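Aminopeptidase-like protein (Chaetomium thermophilum, PDB 5JM6) probably acts as a zinc-dependent aminopeptidase of the M18 family, removing residues from the amino termini of peptides, and assembles into a dodecamer. Local coordinates at residues N125-I130 and I356-I361; V416-D421 and A434-I439; L80-V85 and A317-K322. All blocks are in the same frame, centred on the assembly; numbering follows the deposited sequence.

Overall arrangement
Contacts 1 and 2 pack a helix on strands of the mixed sheet at the core of the chain; contact 3 joins the turn after helix 68-81 to helix 305-320 on one face of it. Contact 1 lies on one face of the sheet, under helix 353-368; contacts 2 and 3 lie on the opposite face, which they share with helix 495-514. The centres of contacts 1 and 3 are about 17 Å apart, those of contacts 1 and 2 about 22 Å, and those of contacts 2 and 3 about 25 Å. None adjoins the zinc site directly. Yet strand 127-133 ends at the zinc ligand His133, and helix 305-320 carries the ligand Asp306 in its first turn.

Contact 1: N125-I130 and I356-I361; sequences NGIAMI and ITIERI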
ATOM      1  N   ASN A 125      60.822  24.159  15.674  1.00 31.61           N
ATOM      2  CA  ASN A 125      60.164  24.977  14.663  1.00 29.53           C
ATOM      3  C   ASN A 125      59.009  24.218  14.028  1.00 34.14           C
ATOM      4  O   ASN A 125      59.024  22.988  13.957  1.00 35.40           O
ATOM      5  CB  ASN A 125      61.162  25.424  13.593  1.00 33.91           C
ATOM      6  CG  ASN A 125      62.162  26.436  14.117  1.00 34.63           C
ATOM      7  OD1 ASN A 125      62.165  26.764  15.303  1.00 32.46           O
ATOM      8  ND2 ASN A 125      63.022  26.933  13.234  1.00 30.36           N
ATOM      9  N   GLY A 126      58.008  24.958  13.568  1.00 35.16           N
ATOM     10  CA  GLY A 126      56.778  24.360  13.090  1.00 29.09           C
ATOM     11  C   GLY A 126      56.841  23.833  11.675  1.00 27.90           C
ATOM     12  O   GLY A 126      57.787  24.091  10.933  1.00 30.79           O
ATOM     13  N   ILE A 127      55.808  23.085  11.308  1.00 32.15           N
ATOM     14  CA  ILE A 127      55.693  22.518   9.978  1.00 30.72           C
ATOM     15  C   ILE A 127      54.474  23.097   9.276  1.00 33.20           C
ATOM     16  O   ILE A 127      53.392  23.165   9.854  1.00 36.00           O
ATOM     17  CB  ILE A 127      55.578  20.986  10.033  1.00 31.08           C
ATOM     18  CG1 ILE A 127      56.662  20.414  10.948  1.00 25.63           C
ATOM     19  CG2 ILE A 127      55.670  20.388   8.638  1.00 30.51           C
ATOM     20  CD1 ILE A 127      56.270  19.134  11.622  1.00 22.81           C
ATOM     21  N   ALA A 128      54.656  23.529   8.036  1.00 32.50           N
ATOM     22  CA  ALA A 128      53.527  23.914   7.204  1.00 33.46           C
ATOM     23  C   ALA A 128      53.243  22.755   6.260  1.00 35.59           C
ATOM     24  O   ALA A 128      54.022  22.484   5.347  1.00 30.95           O
ATOM     25  CB  ALA A 128      53.825  25.193   6.436  1.00 24.54           C
ATOM     26  N   MET A 129      52.131  22.063   6.489  1.00 30.33           N
ATOM     27  CA  MET A 129      51.878  20.807   5.795  1.00 30.76           C
ATOM     28  C   MET A 129      50.532  20.758   5.077  1.00 35.11           C
ATOM     29  O   MET A 129      49.534  21.305   5.548  1.00 32.48           O
ATOM     30  CB  MET A 129      51.988  19.631   6.776  1.00 28.68           C
ATOM     31  CG  MET A 129      51.262  19.824   8.102  1.00 31.61           C
ATOM     32  SD  MET A 129      51.456  18.402   9.199  1.00 38.06           S
ATOM     33  CE  MET A 129      52.189  19.164  10.646  1.00 34.34           C
ATOM     34  N   ILE A 130      50.534  20.100   3.923  1.00 31.71           N
ATOM     35  CA  ILE A 130      49.328  19.856   3.143  1.00 29.77           C
ATOM     36  C   ILE A 130      49.131  18.356   2.960  1.00 31.08           C
ATOM     37  O   ILE A 130      50.070  17.640   2.613  1.00 29.45           O
ATOM     38  CB  ILE A 130      49.392  20.525   1.756  1.00 33.09           C
ATOM     39  CG1 ILE A 130      49.756  22.005   1.884  1.00 32.05           C
ATOM     40  CG2 ILE A 130      48.074  20.344   1.012  1.00 34.51           C
ATOM     41  CD1 ILE A 130      50.066  22.668   0.559  1.00 31.16           C
ATOM     42  N   ILE A 356      54.890   9.268  12.061  1.00 30.41           N
ATOM     43  CA  ILE A 356      56.177   8.629  12.329  1.00 27.77           C
ATOM     44  C   ILE A 356      57.281   9.254  11.472  1.00 33.64           C
ATOM     45  O   ILE A 356      58.427   9.361  11.910  1.00 31.26           O
ATOM     46  CB  ILE A 356      56.124   7.093  12.107  1.00 29.59           C
ATOM     47  CG1 ILE A 356      57.384   6.433  12.673  1.00 31.91           C
ATOM     48  CG2 ILE A 356      55.947   6.742  10.636  1.00 30.52           C
ATOM     49  CD1 ILE A 356      57.268   4.936  12.842  1.00 28.29           C
ATOM     50  N   THR A 357      56.929   9.694  10.267  1.00 33.74           N
ATOM     51  CA  THR A 357      57.886  10.365   9.397  1.00 31.70           C
ATOM     52  C   THR A 357      58.331  11.685  10.014  1.00 32.21           C
ATOM     53  O   THR A 357      59.518  12.004  10.022  1.00 29.12           O
ATOM     54  CB  THR A 357      57.297  10.622   8.000  1.00 27.85           C
ATOM     55  OG1 THR A 357      57.123   9.373   7.322  1.00 34.05           O
ATOM     56  CG2 THR A 357      58.221  11.514   7.181  1.00 21.96           C
ATOM     57  N   ILE A 358      57.373  12.441  10.539  1.00 29.16           N
ATOM     58  CA  ILE A 358      57.678  13.713  11.179  1.00 26.67           C
ATOM     59  C   ILE A 358      58.565  13.504  12.403  1.00 28.30           C
ATOM     60  O   ILE A 358      59.542  14.229  12.597  1.00 28.75           O
ATOM     61  CB  ILE A 358      56.390  14.466  11.571  1.00 28.71           C
ATOM     62  CG1 ILE A 358      55.660  14.910  10.302  1.00 29.00           C
ATOM     63  CG2 ILE A 358      56.702  15.652  12.471  1.00 23.09           C
ATOM     64  CD1 ILE A 358      54.838  16.157  10.450  1.00 30.65           C
ATOM     65  N   GLU A 359      58.243  12.500  13.213  1.00 28.19           N
ATOM     66  CA  GLU A 359      59.044  12.207  14.397  1.00 30.60           C
ATOM     67  C   GLU A 359      60.475  11.850  14.008  1.00 31.27           C
ATOM     68  O   GLU A 359      61.429  12.316  14.631  1.00 32.74           O
ATOM     69  CB  GLU A 359      58.411  11.079  15.216  1.00 28.97           C
ATOM     70  CG  GLU A 359      57.040  11.433  15.776  1.00 33.53           C
ATOM     71  CD  GLU A 359      56.461  10.348  16.664  1.00 39.44           C
ATOM     72  OE1 GLU A 359      57.222   9.455  17.095  1.00 40.30           O
ATOM     73  OE2 GLU A 359      55.241  10.388  16.933  1.00 42.79           O
ATOM     74  N   ARG A 360      60.619  11.039  12.964  1.00 30.27           N
ATOM     75  CA  ARG A 360      61.935  10.674  12.455  1.00 29.22           C
ATOM     76  C   ARG A 360      62.757  11.886  12.035  1.00 32.32           C
ATOM     77  O   ARG A 360      63.945  11.979  12.350  1.00 33.90           O
ATOM     78  CB  ARG A 360      61.803   9.735  11.265  1.00 31.93           C
ATOM     79  CG  ARG A 360      61.565   8.289  11.594  1.00 27.54           C
ATOM     80  CD  ARG A 360      62.469   7.494  10.690  1.00 32.27           C
ATOM     81  NE  ARG A 360      61.847   6.304  10.131  1.00 33.21           N
ATOM     82  CZ  ARG A 360      62.504   5.420   9.390  1.00 36.71           C
ATOM     83  NH1 ARG A 360      63.794   5.602   9.142  1.00 35.54           N
ATOM     84  NH2 ARG A 360      61.879   4.358   8.902  1.00 36.52           N
ATOM     85  N   ILE A 361      62.126  12.801  11.305  1.00 29.56           N
ATOM     86  CA  ILE A 361      62.796  14.018  10.866  1.00 25.74           C
ATOM     87  C   ILE A 361      63.277  14.815  12.067  1.00 30.76           C
ATOM     88  O   ILE A 361      64.434  15.230  12.130  1.00 32.66           O
ATOM     89  CB  ILE A 361      61.872  14.907  10.012  1.00 27.82           C
ATOM     90  CG1 ILE A 361      61.377  14.150   8.780  1.00 29.16           C
ATOM     91  CG2 ILE A 361      62.597  16.174   9.590  1.00 28.37           C
ATOM     92  CD1 ILE A 361      60.220  14.833   8.079  1.00 23.31           C
TER
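Ile127 and Ile358 meet tip to tip, the one reaching out from strand 127-133 and the other down from helix 353-368. The end methyl of the strand residue lies against both branches of its partner, with Ile127 CD1 3.5 Å from Ile358 CD1 and 3.6 Å from Ile358 CG2. In Ile358, CG1 lies anti to the carbonyl carbon (chi1 -68°) and CG2 anti to the backbone N; with the chain extended from CG1 to CD1, CD1 and CG2 both reach the same methyl.

Met129, two residues further along the strand, comes to the same isoleucine from a different direction. Its side chain runs roughly at right angles to that of Ile358, and only the terminal methyl arrives, Met129 CE lying 4.0 Å from Ile358 CD1. The chain is extended at chi2 and then bends at chi3 (122°), which swings CE round the sulfur to this place. Ile358 CD1 is thus met by both strand residues, and the joint is purely apolar and buried.

Ile127 also packs on Ile330 and Leu332 of the neighbouring strand, while Ala128 and Ile130, pointing to the other face, meet helix 495-514. The outer side of helix 353-368 faces a second subunit, where Ile356 packs on Leu378 of that subunit. Helix 353-368 lies in the connection between the parallel strands 330-336 and 386-394, which flank strand 127-133 on either side. The contact is therefore the underside of a beta-alpha-beta crossover spanning an intervening strand, within the three-layer alpha/beta/alpha sandwich of the zinc exopeptidases.

Contact 2: V416-D421 and A434-I439; sequences VALCVD and AILDRI
Leu418 of strand 417-419 points into the flank of helix 430-443, where it meets Leu436 and Asp437. Strand, helix and the following strand 448-450 form a beta-alpha-beta unit at the edge of the central sheet, its two strands being parallel neighbours.

The apolar part of the contact is between the two leucines. Leu436 brings a single methyl to the fork of its partner, with Leu436 CD1 4.2 Å from the branch carbon Leu418 CG. A chi1 of -81° sets Leu418 CG beside the backbone N, and this turns the fork toward the helix. Leu436 packs further on Phe386 of strand 386-394.

The polar part belongs to Asp437, one oxygen of whose carboxylate lies just beyond a methyl of Leu418 without bonding to it. The two side chains cross at a slant. The partners of the carboxylate lie just before and within strand 448-450: OD1 accepts a hydrogen bond from Asn447 ND2, and OD2 forms a salt bridge with Arg449 NH2. The helix is thereby tied to the second strand of the unit by the salt bridge to Arg449, to the residue before that strand by the hydrogen bond from Asn447, and to the first strand by apolar packing. Leu418 also touches Asn447 and Arg449, the two partners of the carboxylate.

Another subunit comes close to both segments: Val420 packs on Pro143 and Ala434 on Ile181, both of a third subunit. Within the contact, the meeting of hydrocarbon and carboxylate is made by one methyl and one oxygen, with Leu418 CD2 3.9 Å from Asp437 OD1.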
ATOM      1  N   VAL A 416      40.146  28.778  -4.268  1.00 35.54           N
ATOM      2  CA  VAL A 416      39.900  27.649  -3.400  1.00 33.85           C
ATOM      3  C   VAL A 416      38.788  27.942  -2.392  1.00 37.30           C
ATOM      4  O   VAL A 416      38.617  29.079  -1.949  1.00 36.36           O
ATOM      5  CB  VAL A 416      41.187  27.257  -2.678  1.00 26.96           C
ATOM      6  CG1 VAL A 416      41.019  25.932  -2.053  1.00 36.47           C
ATOM      7  CG2 VAL A 416      42.329  27.188  -3.673  1.00 32.13           C
ATOM      8  N   ALA A 417      38.025  26.909  -2.049  1.00 31.33           N
ATOM      9  CA  ALA A 417      36.943  27.037  -1.084  1.00 34.09           C
ATOM     10  C   ALA A 417      37.368  26.528   0.285  1.00 36.61           C
ATOM     11  O   ALA A 417      37.958  25.454   0.402  1.00 40.13           O
ATOM     12  CB  ALA A 417      35.712  26.282  -1.566  1.00 35.68           C
ATOM     13  N   LEU A 418      37.073  27.307   1.319  1.00 38.95           N
ATOM     14  CA  LEU A 418      37.243  26.832   2.683  1.00 37.53           C
ATOM     15  C   LEU A 418      35.970  26.096   3.073  1.00 39.18           C
ATOM     16  O   LEU A 418      34.888  26.681   3.116  1.00 38.28           O
ATOM     17  CB  LEU A 418      37.535  27.984   3.650  1.00 35.99           C
ATOM     18  CG  LEU A 418      38.964  28.536   3.741  1.00 33.54           C
ATOM     19  CD1 LEU A 418      39.553  28.865   2.380  1.00 35.52           C
ATOM     20  CD2 LEU A 418      38.997  29.765   4.630  1.00 39.12           C
ATOM     21  N   CYS A 419      36.111  24.804   3.343  1.00 42.40           N
ATOM     22  CA  CYS A 419      34.973  23.946   3.628  1.00 43.29           C
ATOM     23  C   CYS A 419      34.660  23.975   5.119  1.00 42.93           C
ATOM     24  O   CYS A 419      35.530  23.713   5.947  1.00 41.78           O
ATOM     25  CB  CYS A 419      35.261  22.516   3.160  1.00 48.03           C
ATOM     26  SG  CYS A 419      33.809  21.543   2.711  1.00 68.90           S
ATOM     27  N   VAL A 420      33.417  24.313   5.453  1.00 48.65           N
ATOM     28  CA  VAL A 420      32.983  24.423   6.844  1.00 46.79           C
ATOM     29  C   VAL A 420      31.776  23.523   7.093  1.00 53.59           C
ATOM     30  O   VAL A 420      30.940  23.341   6.208  1.00 56.84           O
ATOM     31  CB  VAL A 420      32.621  25.883   7.211  1.00 43.46           C
ATOM     32  CG1 VAL A 420      32.329  26.014   8.702  1.00 47.54           C
ATOM     33  CG2 VAL A 420      33.736  26.832   6.803  1.00 42.96           C
ATOM     34  N   ASP A 421      31.687  22.956   8.293  1.00 62.59           N
ATOM     35  CA  ASP A 421      30.521  22.166   8.668  1.00 63.41           C
ATOM     36  C   ASP A 421      29.956  22.622  10.012  1.00 69.67           C
ATOM     37  O   ASP A 421      30.153  21.971  11.039  1.00 69.28           O
ATOM     38  CB  ASP A 421      30.871  20.678   8.716  1.00 57.63           C
ATOM     39  CG  ASP A 421      29.715  19.799   8.283  1.00 77.54           C
ATOM     40  OD1 ASP A 421      28.558  20.263   8.354  1.00 75.00           O
ATOM     41  OD2 ASP A 421      29.964  18.648   7.866  1.00 80.12           O
ATOM     42  N   ALA A 434      40.688  32.656   9.761  1.00 30.47           N
ATOM     43  CA  ALA A 434      41.412  33.914   9.916  1.00 33.18           C
ATOM     44  C   ALA A 434      42.816  33.807   9.327  1.00 36.95           C
ATOM     45  O   ALA A 434      43.285  34.718   8.647  1.00 32.61           O
ATOM     46  CB  ALA A 434      41.479  34.317  11.382  1.00 37.60           C
ATOM     47  N   ILE A 435      43.471  32.678   9.581  1.00 36.50           N
ATOM     48  CA  ILE A 435      44.819  32.437   9.079  1.00 33.61           C
ATOM     49  C   ILE A 435      44.850  32.325   7.556  1.00 34.31           C
ATOM     50  O   ILE A 435      45.655  32.982   6.896  1.00 35.69           O
ATOM     51  CB  ILE A 435      45.420  31.155   9.693  1.00 34.47           C
ATOM     52  CG1 ILE A 435      45.563  31.312  11.207  1.00 36.79           C
ATOM     53  CG2 ILE A 435      46.766  30.831   9.060  1.00 27.33           C
ATOM     54  CD1 ILE A 435      45.720  30.003  11.940  1.00 28.65           C
ATOM     55  N   LEU A 436      43.969  31.501   6.995  1.00 31.15           N
ATOM     56  CA  LEU A 436      43.999  31.248   5.557  1.00 33.72           C
ATOM     57  C   LEU A 436      43.431  32.412   4.747  1.00 39.60           C
ATOM     58  O   LEU A 436      43.823  32.613   3.599  1.00 36.56           O
ATOM     59  CB  LEU A 436      43.245  29.963   5.217  1.00 34.84           C
ATOM     60  CG  LEU A 436      43.717  28.645   5.831  1.00 32.14           C
ATOM     61  CD1 LEU A 436      42.711  27.570   5.498  1.00 34.47           C
ATOM     62  CD2 LEU A 436      45.099  28.250   5.335  1.00 31.84           C
ATOM     63  N   ASP A 437      42.509  33.174   5.329  1.00 44.72           N
ATOM     64  CA  ASP A 437      42.067  34.403   4.679  1.00 42.23           C
ATOM     65  C   ASP A 437      43.221  35.396   4.648  1.00 39.86           C
ATOM     66  O   ASP A 437      43.392  36.137   3.680  1.00 40.35           O
ATOM     67  CB  ASP A 437      40.855  35.012   5.388  1.00 39.18           C
ATOM     68  CG  ASP A 437      39.547  34.405   4.923  1.00 46.75           C
ATOM     69  OD1 ASP A 437      39.578  33.571   3.994  1.00 48.49           O
ATOM     70  OD2 ASP A 437      38.487  34.773   5.472  1.00 46.06           O
ATOM     71  N   ARG A 438      44.020  35.396   5.710  1.00 40.57           N
ATOM     72  CA  ARG A 438      45.175  36.279   5.803  1.00 37.57           C
ATOM     73  C   ARG A 438      46.262  35.870   4.813  1.00 41.68           C
ATOM     74  O   ARG A 438      46.859  36.719   4.152  1.00 44.89           O
ATOM     75  CB  ARG A 438      45.725  36.284   7.230  1.00 34.76           C
ATOM     76  CG  ARG A 438      47.065  36.976   7.386  1.00 38.33           C
ATOM     77  CD  ARG A 438      46.945  38.478   7.215  1.00 41.80           C
ATOM     78  NE  ARG A 438      48.205  39.151   7.516  1.00 44.65           N
ATOM     79  CZ  ARG A 438      48.636  40.242   6.895  1.00 44.31           C
ATOM     80  NH1 ARG A 438      47.907  40.787   5.930  1.00 47.99           N
ATOM     81  NH2 ARG A 438      49.796  40.787   7.234  1.00 37.18           N
ATOM     82  N   ILE A 439      46.517  34.571   4.707  1.00 38.38           N
ATOM     83  CA  ILE A 439      47.484  34.082   3.734  1.00 41.16           C
ATOM     84  C   ILE A 439      47.001  34.391   2.317  1.00 40.67           C
ATOM     85  O   ILE A 439      47.784  34.825   1.470  1.00 37.10           O
ATOM     86  CB  ILE A 439      47.747  32.571   3.912  1.00 39.57           C
ATOM     87  CG1 ILE A 439      48.724  32.362   5.072  1.00 36.23           C
ATOM     88  CG2 ILE A 439      48.306  31.958   2.638  1.00 40.92           C
ATOM     89  CD1 ILE A 439      49.128  30.929   5.299  1.00 33.97           C
TER

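Contact 3: L80-V85 and A317-K322; sequences LKAGYV and ALLHAK
Ala82 and Tyr84 face the C-terminal part of helix 305-320 from a turn in which helix 68-81 is closed by a Schellman motif at Gly83 (phi 92°), the nearest backbones being those of Ala82 and Leu319, 7.7 Å apart between their CA atoms. One methyl of Leu319 serves both residues of the turn: Leu319 CD2 lies 4.3 Å from Ala82 CB and 4.1 Å from Tyr84 CE1, approaching the ring obliquely.

The far end of the tyrosine goes to the preceding leucine. The first torsion of -76° sends the ring away from its own carbonyl carbon, the phenol extends to the helix, and Tyr84 OH stops 3.7 Å from Leu318 CG. The two leucines thus receive different parts of the side chain, Leu319 its CE1 carbon and Leu318 its hydroxyl end.

Tyr84 is buried, resting also on Phe104 and Thr116 of the sheet, while Leu318 reaches Ala114 and Leu319 packs on Leu79. The contact joins the turn after helix 68-81 to helix 305-320 on one face of the sheet, where the chain passes from the Schellman turn into edge strand 85-86, and belongs to an outer layer of the alpha/beta/alpha sandwich.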
ATOM      1  N   LEU A  80      62.912  13.946  -7.996  1.00 36.13           N
ATOM      2  CA  LEU A  80      64.307  13.595  -8.240  1.00 39.20           C
ATOM      3  C   LEU A  80      64.963  14.559  -9.227  1.00 41.98           C
ATOM      4  O   LEU A  80      66.143  14.883  -9.095  1.00 45.19           O
ATOM      5  CB  LEU A  80      64.421  12.155  -8.746  1.00 38.11           C
ATOM      6  CG  LEU A  80      64.211  11.062  -7.693  1.00 32.47           C
ATOM      7  CD1 LEU A  80      64.036   9.703  -8.348  1.00 29.90           C
ATOM      8  CD2 LEU A  80      65.368  11.034  -6.708  1.00 31.45           C
ATOM      9  N   LYS A  81      64.198  15.030 -10.207  1.00 40.87           N
ATOM     10  CA  LYS A  81      64.733  15.959 -11.195  1.00 40.23           C
ATOM     11  C   LYS A  81      64.943  17.347 -10.594  1.00 40.35           C
ATOM     12  O   LYS A  81      65.746  18.133 -11.096  1.00 40.56           O
ATOM     13  CB  LYS A  81      63.811  16.033 -12.412  1.00 45.17           C
ATOM     14  CG  LYS A  81      63.881  14.801 -13.302  1.00 50.44           C
ATOM     15  CD  LYS A  81      62.754  14.781 -14.321  1.00 55.26           C
ATOM     16  CE  LYS A  81      62.635  13.413 -14.977  1.00 64.67           C
ATOM     17  NZ  LYS A  81      61.473  13.334 -15.905  1.00 63.79           N
ATOM     18  N   ALA A  82      64.227  17.633  -9.509  1.00 40.51           N
ATOM     19  CA  ALA A  82      64.353  18.908  -8.810  1.00 35.51           C
ATOM     20  C   ALA A  82      65.393  18.850  -7.691  1.00 43.35           C
ATOM     21  O   ALA A  82      65.610  19.837  -6.988  1.00 35.27           O
ATOM     22  CB  ALA A  82      63.004  19.335  -8.251  1.00 36.54           C
ATOM     23  N   GLY A  83      66.031  17.696  -7.526  1.00 38.70           N
ATOM     24  CA  GLY A  83      67.097  17.555  -6.549  1.00 33.99           C
ATOM     25  C   GLY A  83      66.680  17.084  -5.167  1.00 37.65           C
ATOM     26  O   GLY A  83      67.382  17.339  -4.189  1.00 39.10           O
ATOM     27  N   TYR A  84      65.541  16.404  -5.077  1.00 39.29           N
ATOM     28  CA  TYR A  84      65.110  15.822  -3.808  1.00 33.56           C
ATOM     29  C   TYR A  84      65.815  14.491  -3.559  1.00 33.09           C
ATOM     30  O   TYR A  84      66.104  13.741  -4.493  1.00 33.40           O
ATOM     31  CB  TYR A  84      63.590  15.628  -3.776  1.00 28.50           C
ATOM     32  CG  TYR A  84      62.794  16.899  -3.550  1.00 33.62           C
ATOM     33  CD1 TYR A  84      62.812  17.932  -4.482  1.00 36.35           C
ATOM     34  CD2 TYR A  84      62.006  17.057  -2.416  1.00 32.42           C
ATOM     35  CE1 TYR A  84      62.081  19.091  -4.281  1.00 37.30           C
ATOM     36  CE2 TYR A  84      61.270  18.213  -2.208  1.00 32.01           C
ATOM     37  CZ  TYR A  84      61.312  19.226  -3.145  1.00 35.16           C
ATOM     38  OH  TYR A  84      60.583  20.377  -2.947  1.00 30.76           O
ATOM     39  N   VAL A  85      66.088  14.211  -2.290  1.00 27.41           N
ATOM     40  CA  VAL A  85      66.744  12.976  -1.881  1.00 26.07           C
ATOM     41  C   VAL A  85      65.728  12.036  -1.241  1.00 30.22           C
ATOM     42  O   VAL A  85      64.946  12.453  -0.390  1.00 30.68           O
ATOM     43  CB  VAL A  85      67.894  13.258  -0.892  1.00 26.13           C
ATOM     44  CG1 VAL A  85      68.448  11.965  -0.318  1.00 17.59           C
ATOM     45  CG2 VAL A  85      68.989  14.066  -1.569  1.00 23.43           C
ATOM     46  N   ALA A 317      52.763  23.121  -5.739  1.00 32.29           N
ATOM     47  CA  ALA A 317      53.036  24.218  -4.819  1.00 33.74           C
ATOM     48  C   ALA A 317      54.364  24.000  -4.104  1.00 34.59           C
ATOM     49  O   ALA A 317      55.157  24.929  -3.958  1.00 35.50           O
ATOM     50  CB  ALA A 317      51.916  24.367  -3.817  1.00 28.64           C
ATOM     51  N   LEU A 318      54.605  22.768  -3.663  1.00 31.33           N
ATOM     52  CA  LEU A 318      55.868  22.441  -3.014  1.00 34.25           C
ATOM     53  C   LEU A 318      57.037  22.671  -3.968  1.00 36.12           C
ATOM     54  O   LEU A 318      58.028  23.299  -3.600  1.00 43.08           O
ATOM     55  CB  LEU A 318      55.869  20.995  -2.517  1.00 38.15           C
ATOM     56  CG  LEU A 318      57.088  20.604  -1.679  1.00 29.14           C
ATOM     57  CD1 LEU A 318      57.199  21.501  -0.456  1.00 32.51           C
ATOM     58  CD2 LEU A 318      57.012  19.145  -1.267  1.00 27.77           C
ATOM     59  N   LEU A 319      56.913  22.175  -5.196  1.00 32.16           N
ATOM     60  CA  LEU A 319      57.966  22.351  -6.191  1.00 26.96           C
ATOM     61  C   LEU A 319      58.219  23.824  -6.508  1.00 29.09           C
ATOM     62  O   LEU A 319      59.329  24.201  -6.879  1.00 29.22           O
ATOM     63  CB  LEU A 319      57.627  21.599  -7.483  1.00 25.74           C
ATOM     64  CG  LEU A 319      57.662  20.069  -7.460  1.00 28.23           C
ATOM     65  CD1 LEU A 319      57.488  19.519  -8.868  1.00 29.86           C
ATOM     66  CD2 LEU A 319      58.950  19.555  -6.836  1.00 34.03           C
ATOM     67  N   HIS A 320      57.183  24.648  -6.393  1.00 34.54           N
ATOM     68  CA  HIS A 320      57.302  26.072  -6.700  1.00 35.48           C
ATOM     69  C   HIS A 320      57.478  26.978  -5.476  1.00 34.76           C
ATOM     70  O   HIS A 320      57.510  28.200  -5.611  1.00 34.14           O
ATOM     71  CB  HIS A 320      56.091  26.527  -7.515  1.00 31.40           C
ATOM     72  CG  HIS A 320      56.115  26.054  -8.935  1.00 40.25           C
ATOM     73  ND1 HIS A 320      56.432  26.882  -9.990  1.00 44.16           N
ATOM     74  CD2 HIS A 320      55.878  24.834  -9.473  1.00 41.59           C
ATOM     75  CE1 HIS A 320      56.381  26.196 -11.118  1.00 45.27           C
ATOM     76  NE2 HIS A 320      56.046  24.950 -10.832  1.00 46.42           N
ATOM     77  N   ALA A 321      57.578  26.390  -4.289  1.00 33.52           N
ATOM     78  CA  ALA A 321      57.687  27.185  -3.067  1.00 31.20           C
ATOM     79  C   ALA A 321      59.037  27.893  -2.963  1.00 36.03           C
ATOM     80  O   ALA A 321      60.024  27.461  -3.559  1.00 37.72           O
ATOM     81  CB  ALA A 321      57.459  26.308  -1.846  1.00 30.59           C
ATOM     82  N   LYS A 322      59.068  28.989  -2.208  1.00 35.50           N
ATOM     83  CA  LYS A 322      60.320  29.673  -1.901  1.00 40.30           C
ATOM     84  C   LYS A 322      61.232  28.782  -1.073  1.00 43.90           C
ATOM     85  O   LYS A 322      60.753  27.981  -0.270  1.00 37.48           O
ATOM     86  CB  LYS A 322      60.071  30.966  -1.115  1.00 33.89           C
ATOM     87  CG  LYS A 322      59.443  32.125  -1.869  1.00 38.14           C
ATOM     88  CD  LYS A 322      59.350  33.341  -0.946  1.00 43.32           C
ATOM     89  CE  LYS A 322      58.276  34.324  -1.388  1.00 45.58           C
ATOM     90  NZ  LYS A 322      58.021  35.371  -0.355  1.00 49.32           N
TER